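Local coordinates for chromosome partition protein Smc (Pyrococcus yayanosii, PDB 5XEI) that probably drives chromosome condensation and partitioning, using an ABC-type ATPase head joined to long coiled-coil arms to act on DNA, at residues 15-20 with 72-77; 139-144 with 443-448; 171-176 with 359-364; 212-217 with 318-323; 227-232 with 286-291. All blocks are in the same frame, centred on the assembly; numbering follows the deposited sequence.

Contact 1 (15-20 with 72-77); sequences YGNRKV and KGEPPA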
# COMPACT_ATOMS: atom_id res chain seq x y z
N TYR A 15 43.49 -1.18 12.43
CA TYR A 15 44.21 -1.90 11.39
C TYR A 15 44.97 -0.88 10.56
O TYR A 15 44.54 0.27 10.42
CB TYR A 15 43.23 -2.75 10.56
CG TYR A 15 42.54 -3.79 11.43
CD1 TYR A 15 41.59 -3.42 12.37
CD2 TYR A 15 42.87 -5.14 11.36
CE1 TYR A 15 40.97 -4.34 13.20
CE2 TYR A 15 42.25 -6.09 12.20
CZ TYR A 15 41.29 -5.67 13.11
OH TYR A 15 40.66 -6.55 13.97
N GLY A 16 46.15 -1.26 10.08
CA GLY A 16 47.05 -0.27 9.53
C GLY A 16 46.56 0.24 8.18
O GLY A 16 45.44 -0.01 7.75
N ASN A 17 47.45 0.98 7.50
CA ASN A 17 47.18 1.36 6.12
C ASN A 17 47.24 0.17 5.18
O ASN A 17 46.63 0.20 4.10
CB ASN A 17 48.18 2.41 5.64
CG ASN A 17 48.41 3.49 6.65
OD1 ASN A 17 49.44 3.51 7.32
ND2 ASN A 17 47.43 4.39 6.79
N ARG A 18 47.98 -0.88 5.54
CA ARG A 18 47.95 -2.12 4.77
C ARG A 18 46.52 -2.65 4.68
O ARG A 18 45.82 -2.77 5.69
CB ARG A 18 48.87 -3.16 5.42
CG ARG A 18 50.32 -2.74 5.41
CD ARG A 18 51.25 -3.78 6.01
NE ARG A 18 51.63 -3.51 7.41
CZ ARG A 18 52.37 -2.48 7.82
NH1 ARG A 18 52.80 -1.56 6.96
NH2 ARG A 18 52.68 -2.36 9.12
N LYS A 19 46.08 -2.93 3.45
CA LYS A 19 44.85 -3.68 3.28
C LYS A 19 44.93 -4.99 4.07
O LYS A 19 46.00 -5.58 4.23
CB LYS A 19 44.63 -3.95 1.79
CG LYS A 19 43.37 -4.72 1.40
CD LYS A 19 43.46 -5.08 -0.08
CE LYS A 19 42.16 -5.60 -0.65
NZ LYS A 19 42.33 -6.15 -2.04
N VAL A 20 43.80 -5.41 4.63
CA VAL A 20 43.71 -6.62 5.44
C VAL A 20 42.55 -7.46 4.92
O VAL A 20 41.43 -6.96 4.80
CB VAL A 20 43.48 -6.29 6.92
CG1 VAL A 20 43.26 -7.55 7.70
CG2 VAL A 20 44.65 -5.53 7.47
N LYS A 72 53.07 4.27 15.88
CA LYS A 72 54.52 4.45 15.92
C LYS A 72 55.17 4.14 14.58
O LYS A 72 56.12 4.81 14.18
CB LYS A 72 55.10 3.55 17.02
CG LYS A 72 56.55 3.18 16.81
CD LYS A 72 56.97 2.00 17.68
CE LYS A 72 58.39 1.55 17.34
NZ LYS A 72 58.75 0.25 17.98
N GLY A 73 54.68 3.14 13.87
CA GLY A 73 55.37 2.70 12.69
C GLY A 73 54.64 2.98 11.39
O GLY A 73 55.18 2.71 10.31
N GLU A 74 53.42 3.50 11.47
CA GLU A 74 52.65 3.75 10.27
C GLU A 74 51.98 5.11 10.33
O GLU A 74 51.52 5.53 11.40
CB GLU A 74 51.59 2.69 10.05
CG GLU A 74 52.12 1.28 10.08
CD GLU A 74 51.07 0.27 9.68
OE1 GLU A 74 51.19 -0.89 10.10
OE2 GLU A 74 50.14 0.63 8.93
N PRO A 75 51.91 5.81 9.21
CA PRO A 75 51.26 7.14 9.16
C PRO A 75 49.75 7.04 9.27
O PRO A 75 49.16 6.02 8.89
CB PRO A 75 51.65 7.66 7.77
CG PRO A 75 51.82 6.39 6.97
CD PRO A 75 52.50 5.45 7.91
N PRO A 76 49.09 8.10 9.74
CA PRO A 76 47.62 8.11 9.76
C PRO A 76 47.07 7.86 8.36
O PRO A 76 47.69 8.20 7.35
CB PRO A 76 47.27 9.52 10.25
CG PRO A 76 48.56 10.05 10.86
CD PRO A 76 49.66 9.41 10.10
N ALA A 77 45.91 7.23 8.30
CA ALA A 77 45.33 6.89 7.01
C ALA A 77 44.66 8.10 6.40
O ALA A 77 44.23 9.03 7.09
CB ALA A 77 44.32 5.76 7.16

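Contact 2 (139-144 with 443-448); sequences GYNLVL and APFYLF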
# COMPACT_ATOMS: atom_id res chain seq x y z
N GLY A 139 18.81 -5.71 12.57
CA GLY A 139 20.08 -6.07 13.15
C GLY A 139 20.03 -7.11 14.24
O GLY A 139 20.97 -7.20 15.03
N TYR A 140 18.96 -7.93 14.30
CA TYR A 140 18.89 -8.96 15.34
C TYR A 140 20.06 -9.93 15.25
O TYR A 140 20.54 -10.41 16.28
CB TYR A 140 17.55 -9.73 15.28
CG TYR A 140 17.55 -11.05 14.49
CD1 TYR A 140 17.26 -11.08 13.13
CD2 TYR A 140 17.82 -12.27 15.11
CE1 TYR A 140 17.26 -12.27 12.42
CE2 TYR A 140 17.82 -13.47 14.40
CZ TYR A 140 17.54 -13.46 13.06
OH TYR A 140 17.54 -14.63 12.35
N ASN A 141 20.53 -10.22 14.03
CA ASN A 141 21.64 -11.16 13.82
C ASN A 141 23.02 -10.53 14.02
O ASN A 141 24.02 -11.25 13.96
CB ASN A 141 21.55 -11.75 12.41
CG ASN A 141 21.57 -10.67 11.34
OD1 ASN A 141 21.04 -9.59 11.57
ND2 ASN A 141 22.20 -10.94 10.20
N LEU A 142 23.09 -9.21 14.24
CA LEU A 142 24.33 -8.52 14.64
C LEU A 142 24.27 -8.21 16.13
O LEU A 142 23.60 -7.25 16.54
CB LEU A 142 24.56 -7.24 13.85
CG LEU A 142 24.29 -7.26 12.35
CD1 LEU A 142 24.36 -5.86 11.78
CD2 LEU A 142 25.29 -8.16 11.68
N VAL A 143 24.99 -9.00 16.93
CA VAL A 143 25.03 -8.83 18.38
C VAL A 143 26.39 -8.28 18.79
O VAL A 143 27.33 -9.04 19.07
CB VAL A 143 24.74 -10.15 19.10
CG1 VAL A 143 24.30 -9.87 20.51
CG2 VAL A 143 23.68 -10.90 18.37
N LEU A 144 26.49 -6.96 18.86
CA LEU A 144 27.67 -6.23 19.28
C LEU A 144 27.59 -5.89 20.77
O LEU A 144 26.59 -6.15 21.43
CB LEU A 144 27.81 -4.95 18.44
CG LEU A 144 28.46 -5.10 17.08
CD1 LEU A 144 29.86 -5.67 17.23
CD2 LEU A 144 27.64 -5.97 16.17
N ALA A 443 18.88 -16.21 9.15
CA ALA A 443 19.54 -15.09 8.49
C ALA A 443 20.83 -15.57 7.81
O ALA A 443 21.38 -16.61 8.19
CB ALA A 443 19.84 -13.99 9.50
N PRO A 444 21.33 -14.83 6.80
CA PRO A 444 22.54 -15.28 6.09
C PRO A 444 23.75 -15.49 6.98
O PRO A 444 24.55 -16.41 6.75
CB PRO A 444 22.77 -14.17 5.06
CG PRO A 444 21.44 -13.58 4.85
CD PRO A 444 20.76 -13.61 6.19
N PHE A 445 23.93 -14.65 7.99
CA PHE A 445 24.98 -14.87 8.97
C PHE A 445 24.53 -14.27 10.29
O PHE A 445 23.60 -13.46 10.34
CB PHE A 445 26.30 -14.24 8.54
CG PHE A 445 26.27 -12.75 8.60
CD1 PHE A 445 25.79 -12.02 7.53
CD2 PHE A 445 26.65 -12.09 9.76
CE1 PHE A 445 25.72 -10.65 7.60
CE2 PHE A 445 26.56 -10.72 9.84
CZ PHE A 445 26.11 -10.00 8.76
N TYR A 446 25.25 -14.67 11.35
CA TYR A 446 25.13 -14.11 12.68
C TYR A 446 26.50 -13.64 13.16
O TYR A 446 27.52 -14.28 12.89
CB TYR A 446 24.53 -15.17 13.66
CG TYR A 446 23.15 -15.59 13.24
CD1 TYR A 446 22.98 -16.54 12.24
CD2 TYR A 446 22.02 -14.99 13.81
CE1 TYR A 446 21.72 -16.90 11.81
CE2 TYR A 446 20.74 -15.35 13.39
CZ TYR A 446 20.60 -16.30 12.39
OH TYR A 446 19.35 -16.66 11.95
N LEU A 447 26.53 -12.51 13.86
CA LEU A 447 27.77 -11.97 14.41
C LEU A 447 27.63 -11.85 15.92
O LEU A 447 26.81 -11.07 16.41
CB LEU A 447 28.10 -10.62 13.81
CG LEU A 447 29.33 -9.93 14.42
CD1 LEU A 447 30.56 -10.76 14.14
CD2 LEU A 447 29.47 -8.49 13.87
N PHE A 448 28.45 -12.60 16.64
CA PHE A 448 28.47 -12.59 18.10
C PHE A 448 29.84 -12.11 18.55
O PHE A 448 30.82 -12.86 18.52
CB PHE A 448 28.19 -13.98 18.68
CG PHE A 448 26.81 -14.49 18.41
CD1 PHE A 448 25.78 -13.64 18.04
CD2 PHE A 448 26.54 -15.86 18.51
CE1 PHE A 448 24.49 -14.15 17.77
CE2 PHE A 448 25.26 -16.37 18.24
CZ PHE A 448 24.24 -15.51 17.87

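Contact 3 (171-176 with 359-364); sequences EYDAKK and KEKKNV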
# COMPACT_ATOMS: atom_id res chain seq x y z
N GLU A 171 3.88 -9.08 1.93
CA GLU A 171 3.23 -9.37 0.65
C GLU A 171 1.73 -9.16 0.74
O GLU A 171 1.11 -8.60 -0.18
CB GLU A 171 3.59 -10.78 0.22
CG GLU A 171 5.06 -11.06 0.51
CD GLU A 171 5.45 -12.49 0.27
OE1 GLU A 171 5.01 -13.36 1.05
OE2 GLU A 171 6.20 -12.74 -0.70
N TYR A 172 1.12 -9.57 1.85
CA TYR A 172 -0.30 -9.32 2.07
C TYR A 172 -0.56 -7.83 2.24
O TYR A 172 -1.61 -7.33 1.81
CB TYR A 172 -0.78 -10.09 3.30
CG TYR A 172 -0.71 -11.58 3.12
CD1 TYR A 172 0.46 -12.28 3.41
CD2 TYR A 172 -1.81 -12.29 2.65
CE1 TYR A 172 0.54 -13.65 3.23
CE2 TYR A 172 -1.75 -13.67 2.47
CZ TYR A 172 -0.57 -14.34 2.77
OH TYR A 172 -0.48 -15.70 2.59
N ASP A 173 0.37 -7.09 2.84
CA ASP A 173 0.14 -5.66 3.00
C ASP A 173 0.20 -4.92 1.66
O ASP A 173 -0.54 -3.94 1.47
CB ASP A 173 1.11 -5.08 4.01
CG ASP A 173 0.70 -5.37 5.45
OD1 ASP A 173 -0.27 -4.74 5.95
OD2 ASP A 173 1.33 -6.24 6.08
N ALA A 174 1.02 -5.39 0.73
CA ALA A 174 1.01 -4.82 -0.62
C ALA A 174 -0.33 -5.07 -1.31
O ALA A 174 -0.90 -4.15 -1.93
CB ALA A 174 2.15 -5.40 -1.45
N LYS A 175 -0.86 -6.30 -1.25
CA LYS A 175 -2.17 -6.55 -1.83
C LYS A 175 -3.24 -5.69 -1.16
O LYS A 175 -3.95 -4.93 -1.83
CB LYS A 175 -2.54 -8.03 -1.74
CG LYS A 175 -1.78 -8.90 -2.72
CD LYS A 175 -2.42 -10.28 -2.82
CE LYS A 175 -1.81 -11.06 -3.97
NZ LYS A 175 -2.46 -12.38 -4.16
N LYS A 176 -3.33 -5.77 0.17
CA LYS A 176 -4.28 -4.93 0.88
C LYS A 176 -4.23 -3.48 0.42
O LYS A 176 -5.28 -2.84 0.25
CB LYS A 176 -4.03 -5.00 2.39
CG LYS A 176 -4.92 -4.02 3.17
CD LYS A 176 -4.64 -4.03 4.67
CE LYS A 176 -5.64 -3.17 5.41
NZ LYS A 176 -5.41 -3.22 6.87
N LYS A 359 -7.22 -11.36 7.39
CA LYS A 359 -7.27 -12.63 8.09
C LYS A 359 -6.19 -13.59 7.59
O LYS A 359 -5.58 -14.30 8.39
CB LYS A 359 -8.67 -13.23 7.98
CG LYS A 359 -9.75 -12.23 8.38
CD LYS A 359 -9.51 -11.65 9.80
CE LYS A 359 -10.76 -10.92 10.35
NZ LYS A 359 -11.46 -10.10 9.28
N GLU A 360 -5.91 -13.61 6.29
CA GLU A 360 -4.73 -14.34 5.83
C GLU A 360 -3.47 -13.81 6.50
O GLU A 360 -2.70 -14.58 7.08
CB GLU A 360 -4.61 -14.22 4.32
CG GLU A 360 -5.68 -14.95 3.56
CD GLU A 360 -5.56 -14.71 2.07
OE1 GLU A 360 -4.63 -15.25 1.43
OE2 GLU A 360 -6.38 -13.93 1.55
N LYS A 361 -3.25 -12.50 6.42
CA LYS A 361 -2.11 -11.86 7.07
C LYS A 361 -1.96 -12.31 8.51
O LYS A 361 -0.89 -12.76 8.94
CB LYS A 361 -2.28 -10.34 6.99
CG LYS A 361 -1.28 -9.50 7.75
CD LYS A 361 -1.76 -8.04 7.76
CE LYS A 361 -0.71 -7.07 8.32
NZ LYS A 361 -1.18 -5.65 8.33
N LYS A 362 -3.04 -12.21 9.28
CA LYS A 362 -2.95 -12.58 10.69
C LYS A 362 -2.57 -14.05 10.85
O LYS A 362 -1.66 -14.37 11.61
CB LYS A 362 -4.27 -12.26 11.38
CG LYS A 362 -4.34 -12.87 12.73
CD LYS A 362 -5.77 -12.99 13.18
CE LYS A 362 -6.16 -11.86 14.09
NZ LYS A 362 -6.60 -12.38 15.43
N ASN A 363 -3.23 -14.95 10.10
CA ASN A 363 -2.86 -16.37 10.15
C ASN A 363 -1.36 -16.59 9.95
O ASN A 363 -0.73 -17.36 10.68
CB ASN A 363 -3.62 -17.17 9.10
CG ASN A 363 -5.10 -17.23 9.37
OD1 ASN A 363 -5.56 -16.89 10.45
ND2 ASN A 363 -5.86 -17.66 8.38
N VAL A 364 -0.79 -15.96 8.92
CA VAL A 364 0.63 -16.14 8.69
C VAL A 364 1.41 -15.63 9.89
O VAL A 364 2.41 -16.23 10.30
CB VAL A 364 1.08 -15.43 7.40
CG1 VAL A 364 2.51 -15.80 7.07
CG2 VAL A 364 0.17 -15.81 6.25

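Contact 4 (212-217 with 318-323); sequences NDALRY and VNMKAI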
# COMPACT_ATOMS: atom_id res chain seq x y z
N ASN A 212 -46.13 17.55 -19.65
CA ASN A 212 -47.57 17.41 -19.59
C ASN A 212 -48.28 18.67 -20.07
O ASN A 212 -49.35 18.57 -20.66
CB ASN A 212 -48.01 17.07 -18.17
CG ASN A 212 -47.62 15.68 -17.76
OD1 ASN A 212 -47.17 15.47 -16.64
ND2 ASN A 212 -47.76 14.72 -18.68
N ASP A 213 -47.68 19.83 -19.83
CA ASP A 213 -48.26 21.05 -20.37
C ASP A 213 -48.12 21.09 -21.88
O ASP A 213 -49.06 21.47 -22.58
CB ASP A 213 -47.60 22.28 -19.75
CG ASP A 213 -48.09 22.53 -18.35
OD1 ASP A 213 -47.52 23.39 -17.67
OD2 ASP A 213 -49.06 21.84 -17.95
N ALA A 214 -46.96 20.68 -22.40
CA ALA A 214 -46.82 20.59 -23.84
C ALA A 214 -47.83 19.61 -24.42
O ALA A 214 -48.39 19.85 -25.49
CB ALA A 214 -45.40 20.18 -24.21
N LEU A 215 -48.11 18.52 -23.70
CA LEU A 215 -49.07 17.55 -24.20
C LEU A 215 -50.49 18.12 -24.26
O LEU A 215 -51.20 17.90 -25.24
CB LEU A 215 -49.03 16.28 -23.34
CG LEU A 215 -47.77 15.42 -23.50
CD1 LEU A 215 -47.92 14.00 -22.97
CD2 LEU A 215 -47.38 15.36 -24.95
N ARG A 216 -50.92 18.87 -23.25
CA ARG A 216 -52.30 19.36 -23.29
C ARG A 216 -52.42 20.57 -24.20
O ARG A 216 -53.43 20.74 -24.88
CB ARG A 216 -52.80 19.69 -21.89
CG ARG A 216 -52.32 18.72 -20.83
CD ARG A 216 -52.65 19.20 -19.41
NE ARG A 216 -52.61 18.07 -18.50
CZ ARG A 216 -52.65 18.20 -17.19
NH1 ARG A 216 -52.73 19.42 -16.64
NH2 ARG A 216 -52.61 17.14 -16.40
N TYR A 217 -51.39 21.42 -24.23
CA TYR A 217 -51.31 22.39 -25.31
C TYR A 217 -51.53 21.72 -26.67
O TYR A 217 -52.24 22.24 -27.53
CB TYR A 217 -49.96 23.12 -25.24
CG TYR A 217 -49.65 23.86 -26.50
CD1 TYR A 217 -49.99 25.19 -26.64
CD2 TYR A 217 -49.02 23.22 -27.55
CE1 TYR A 217 -49.70 25.86 -27.80
CE2 TYR A 217 -48.74 23.87 -28.71
CZ TYR A 217 -49.07 25.18 -28.84
OH TYR A 217 -48.76 25.81 -30.03
N VAL A 318 -45.25 27.41 -23.31
CA VAL A 318 -44.96 25.98 -23.21
C VAL A 318 -43.68 25.70 -23.99
O VAL A 318 -43.33 26.41 -24.93
CB VAL A 318 -46.11 25.10 -23.71
CG1 VAL A 318 -47.45 25.59 -23.16
CG2 VAL A 318 -46.11 25.00 -25.23
N ASN A 319 -42.99 24.64 -23.59
CA ASN A 319 -41.70 24.27 -24.15
C ASN A 319 -41.87 22.91 -24.80
O ASN A 319 -41.95 21.89 -24.11
CB ASN A 319 -40.63 24.26 -23.05
CG ASN A 319 -39.35 23.53 -23.46
OD1 ASN A 319 -39.00 23.45 -24.64
ND2 ASN A 319 -38.64 23.00 -22.47
N MET A 320 -41.95 22.86 -26.12
CA MET A 320 -42.27 21.58 -26.71
C MET A 320 -41.08 20.64 -26.79
O MET A 320 -41.27 19.43 -26.94
CB MET A 320 -42.88 21.77 -28.10
CG MET A 320 -44.05 22.72 -28.10
SD MET A 320 -45.37 21.93 -29.02
CE MET A 320 -45.78 20.65 -27.83
N LYS A 321 -39.86 21.17 -26.66
CA LYS A 321 -38.70 20.30 -26.52
C LYS A 321 -38.89 19.34 -25.34
O LYS A 321 -38.34 18.23 -25.35
CB LYS A 321 -37.43 21.12 -26.33
CG LYS A 321 -37.37 22.37 -27.16
CD LYS A 321 -36.64 22.12 -28.48
CE LYS A 321 -36.99 23.19 -29.54
NZ LYS A 321 -36.78 22.70 -30.96
N ALA A 322 -39.69 19.74 -24.35
CA ALA A 322 -39.87 18.95 -23.14
C ALA A 322 -40.32 17.52 -23.44
O ALA A 322 -39.89 16.58 -22.77
CB ALA A 322 -40.87 19.63 -22.21
N ILE A 323 -41.21 17.34 -24.43
CA ILE A 323 -41.69 15.99 -24.70
C ILE A 323 -40.53 15.09 -25.09
O ILE A 323 -40.44 13.93 -24.64
CB ILE A 323 -42.77 16.01 -25.79
CG1 ILE A 323 -44.02 16.71 -25.27
CG2 ILE A 323 -43.08 14.60 -26.28
CD1 ILE A 323 -44.91 17.27 -26.38

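Contact 5 (227-232 with 286-291); sequences ARVALL and ALIRSV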
# COMPACT_ATOMS: atom_id res chain seq x y z
N ALA A 227 -62.56 22.32 -34.67
CA ALA A 227 -63.58 23.34 -34.46
C ALA A 227 -63.49 24.46 -35.49
O ALA A 227 -64.51 25.01 -35.92
CB ALA A 227 -63.47 23.91 -33.05
N ARG A 228 -62.27 24.83 -35.90
CA ARG A 228 -62.16 25.86 -36.93
C ARG A 228 -62.68 25.35 -38.27
O ARG A 228 -63.32 26.10 -39.02
CB ARG A 228 -60.72 26.33 -37.06
CG ARG A 228 -60.34 27.28 -35.97
CD ARG A 228 -58.89 27.69 -36.09
NE ARG A 228 -58.55 28.60 -35.01
CZ ARG A 228 -57.31 28.91 -34.67
NH1 ARG A 228 -56.28 28.38 -35.33
NH2 ARG A 228 -57.10 29.75 -33.66
N VAL A 229 -62.43 24.08 -38.58
CA VAL A 229 -62.95 23.54 -39.82
C VAL A 229 -64.47 23.39 -39.73
O VAL A 229 -65.19 23.66 -40.71
CB VAL A 229 -62.26 22.21 -40.16
CG1 VAL A 229 -62.78 21.66 -41.46
CG2 VAL A 229 -60.75 22.40 -40.27
N ALA A 230 -64.98 23.01 -38.55
CA ALA A 230 -66.42 22.87 -38.34
C ALA A 230 -67.14 24.19 -38.55
O ALA A 230 -68.03 24.30 -39.39
CB ALA A 230 -66.69 22.34 -36.94
N LEU A 231 -66.77 25.22 -37.77
CA LEU A 231 -67.39 26.54 -37.93
C LEU A 231 -67.38 26.96 -39.39
O LEU A 231 -68.26 27.71 -39.83
CB LEU A 231 -66.66 27.58 -37.08
CG LEU A 231 -66.75 29.05 -37.53
CD1 LEU A 231 -68.15 29.60 -37.32
CD2 LEU A 231 -65.76 29.93 -36.84
N LEU A 232 -66.43 26.46 -40.16
CA LEU A 232 -66.32 26.90 -41.54
C LEU A 232 -67.26 26.14 -42.47
O LEU A 232 -67.86 26.75 -43.36
CB LEU A 232 -64.86 26.80 -41.96
CG LEU A 232 -64.59 26.94 -43.44
CD1 LEU A 232 -65.19 28.22 -43.91
CD2 LEU A 232 -63.13 27.08 -43.49
N ALA A 286 -58.30 13.93 -44.06
CA ALA A 286 -58.60 13.23 -42.81
C ALA A 286 -59.29 14.15 -41.82
O ALA A 286 -60.37 13.84 -41.30
CB ALA A 286 -57.32 12.64 -42.21
N LEU A 287 -58.69 15.32 -41.56
CA LEU A 287 -59.28 16.30 -40.67
C LEU A 287 -60.69 16.66 -41.11
O LEU A 287 -61.65 16.54 -40.34
CB LEU A 287 -58.38 17.54 -40.59
CG LEU A 287 -58.92 18.87 -40.06
CD1 LEU A 287 -59.37 18.79 -38.62
CD2 LEU A 287 -57.88 19.95 -40.21
N ILE A 288 -60.84 17.05 -42.39
CA ILE A 288 -62.11 17.58 -42.90
C ILE A 288 -63.25 16.58 -42.72
O ILE A 288 -64.41 16.98 -42.59
CB ILE A 288 -62.00 17.99 -44.38
CG1 ILE A 288 -63.26 18.70 -44.85
CG2 ILE A 288 -61.91 16.77 -45.25
CD1 ILE A 288 -63.35 20.15 -44.48
N ARG A 289 -62.95 15.28 -42.71
CA ARG A 289 -64.00 14.28 -42.59
C ARG A 289 -64.23 13.83 -41.15
O ARG A 289 -65.38 13.51 -40.80
CB ARG A 289 -63.71 13.08 -43.51
CG ARG A 289 -63.16 11.80 -42.87
CD ARG A 289 -63.42 10.60 -43.80
NE ARG A 289 -64.85 10.46 -44.12
CZ ARG A 289 -65.36 9.58 -44.97
NH1 ARG A 289 -64.57 8.73 -45.63
NH2 ARG A 289 -66.67 9.55 -45.18
N SER A 290 -63.19 13.84 -40.31
CA SER A 290 -63.37 13.64 -38.87
C SER A 290 -64.10 14.79 -38.21
O SER A 290 -64.22 14.80 -36.98
CB SER A 290 -62.02 13.44 -38.19
OG SER A 290 -61.37 12.30 -38.71
N VAL A 291 -64.55 15.75 -39.00
CA VAL A 291 -65.41 16.83 -38.52
C VAL A 291 -66.66 17.02 -39.38
O VAL A 291 -67.70 17.46 -38.86
CB VAL A 291 -64.60 18.15 -38.44
CG1 VAL A 291 -63.98 18.51 -39.79
CG2 VAL A 291 -65.46 19.29 -37.92

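Contact 1 (15-20 with 72-77)
The carboxylate of E74 is the hub here: the backbone N of N17 donates to E74 OE2 at 3.1 Å, meeting it nearly along the C-O axis with an N-H...O angle of 146°. The same oxygen rests against G16, whose CA is 3.3 Å from E74 OE2; a side chain at that glycine would run into the carboxylate, so the close approach suits a glycine. E74 gets there by an outstretched chain, CG lying beside its own backbone N (chi1 -53°) and the rest extended, passing the N17 side chain in the opposite sense. The other oxygen, OE1, faces the guanidinium of R18, which crosses E74 at about a right angle with the two planes 45° apart. The charges make this a salt bridge, but the modelled separation is too short to be trusted in detail, and the exact place of the arginine end is uncertain. The N17 side chain lies beside P75 and A77. F68 and V501 touch E74 as well, while Y15, at the start of 15-20, bonds through its hydroxyl to G38 of the predicted ATP site. A buried acid that takes a main-chain N-H from N17 and has an arginine nearby is probably ionised, and the bond from N17 N is the sound link by which it ties together these two loops of the antiparallel sheet.

Contact 2 (139-144 with 443-448)
N141 and V143 hold L447 from both its backbone ends, in the parallel ladder pattern: L447 N donates to N141 O at 2.8 Å, and V143 N donates to L447 O, also at 2.8 Å. A side-chain bond lengthens the ladder, N141 ND2 reaching F445 O at 2.9 Å in the plane of its own amide (162° at the hydrogen). That amide nitrogen also sits over the centre of the F445 ring. The second polar cluster is phenolic. Y140 OH and Y446 OH are 2.7 Å apart and hydrogen-bonded, and Y446 OH also accepts from A443 N at 2.9 Å, so this hydroxyl is gripped by both segments. Among the apolar contacts, L142 and L447 share one face of the sheet, V143 and F448 the other, where V143 CG2 approaches the ring edge at 3.4 Å from F448 CE1. L142 CD2 leans obliquely on the F445 ring, and L144 CD2 meets L447 CD2. Strand 142-143 is an edge strand of the mixed sheet within this chain, and 445-449, by its sequence ending in D449, is the Walker B strand of the ABC fold. Strand 475-480 flanks it on its far side, and helix 424-440 packs on V143 and F448 through I434 and L431.

Contact 3 (171-176 with 359-364)
The Y172 ring is the close-packed half of this contact, wedged between E360 and V364. Its CE2 is 3.5 Å from E360 CB, and its CE1 is 3.7 Å from V364 CG2, which comes in obliquely. One face of the ring looks at the backbone N of K361, 4.0 Å above the plane and off toward the rim, while E360 OE1 lies in plane at its edge, the carboxylate turned 83° against the ring. At the root of the side chain, the CB atoms of Y172 and K361 are 4.0 Å apart. The local helix axes approach to 9.7 Å, with 170° between their directions, an antiparallel pair. The other half is held by a single charged pair, its side chains partly exposed to solvent at the rim. K361 leaves its helix with CG anti to the backbone N (chi1 173°) and stays fully extended, which carries NZ across D173 at about a right angle; NZ donates to D173 OD1 at 2.7 Å on the syn lone pair, a salt bridge. F400 meets the same lysine in a cation-pi contact. K176 stands nearby, its NZ 5.1 Å from K361 NZ, with a long, weak ion pair to E358. One aromatic wedge thus gives the two coiled-coil helices their apolar contact at this level, beside an acid whose charge would probably offset two neighbouring lysines.

Contact 4 (212-217 with 318-323)
The Y217 ring receives two unlike partners: V318 CG2 sits over one face, 4.1 Å from the ring centroid and 17° off the normal, a CH-pi contact, while the sulfur of M320 lies obliquely, SD being 5.0 Å from that centroid, in a Met-aromatic contact. The methionine chain bends at chi2 (-132°) and chi3, which turns CE back onto A214 CB at 3.7 Å. I323 CD1 meets the same A214 CB, also at 3.7 Å, and touches L215 CD2. An alanine in place of Y217 would remove the ring and is likely to leave V318 and the M320 sulfur facing a gap. N319 turns the other way; its OD1 takes a weak capping bond from K321 N, and its ND2 is bonded to E210. The segment 318-323 spans the break between helix 298-315 and helix 321-383, consistent with the joint of the SMC coiled coil, and Y217 of helix 170-246 packs onto I312 and L315 of the former.

Contact 5 (227-232 with 286-291)
None of the touching residues V229, A230, L287, I288 and V291 carries a ring or other flat side-chain group, so there are no faces or edges to match; an aromatic close by is F283, which touches V229 from just before the short helix 285-289. Methyl groups do the work. V229 puts CG1 anti to its backbone N (chi1 -179°), and that branch takes I288 CD1, 3.4 Å away and crossing at about a right angle, together with V291 CG1 at 3.8 Å. Its other branch, CG2, meets L287 CD2 tip to tip, also at 3.8 Å. Beside it, A230 CB receives V291 CG2 at 3.4 Å. An aspartate in place of V229 would put a carboxylate among the methyls of L287, I288 and V291 and is likely to leave them without their apolar mate. Within 286-291, S290 OG donates to A286 O at 3.2 Å, from above the carbonyl plane, alongside the backbone N atoms of R289 and S290. On another side of helix 170-246, A227 packs on I305 and M308 of helix 298-315. With shape and apolar burial alone holding the two segments together, the contact depends on fit rather than on directional bonds.

Overall arrangement
Contacts 1 and 2 belong to the ATPase head, their centres about 28 Å apart, contact 1 between loops of the antiparallel sheet and contact 2 at the edge of the mixed one. Contacts 3, 4 and 5 follow one another outward along helix 170-246, the first two of them also sharing helix 321-383. The centres of contacts 3 and 4 are about 60 Å apart, those of contacts 4 and 5 about 24 Å. Contact 1 closes first in sequence; the other four enclose one another, contact 2 outermost and contact 5 innermost. In this shortened construct the chain thus leaves the head, runs up a truncated arm and returns to complete the ATPase, with the centres of contacts 1 and 5 about 123 Å apart.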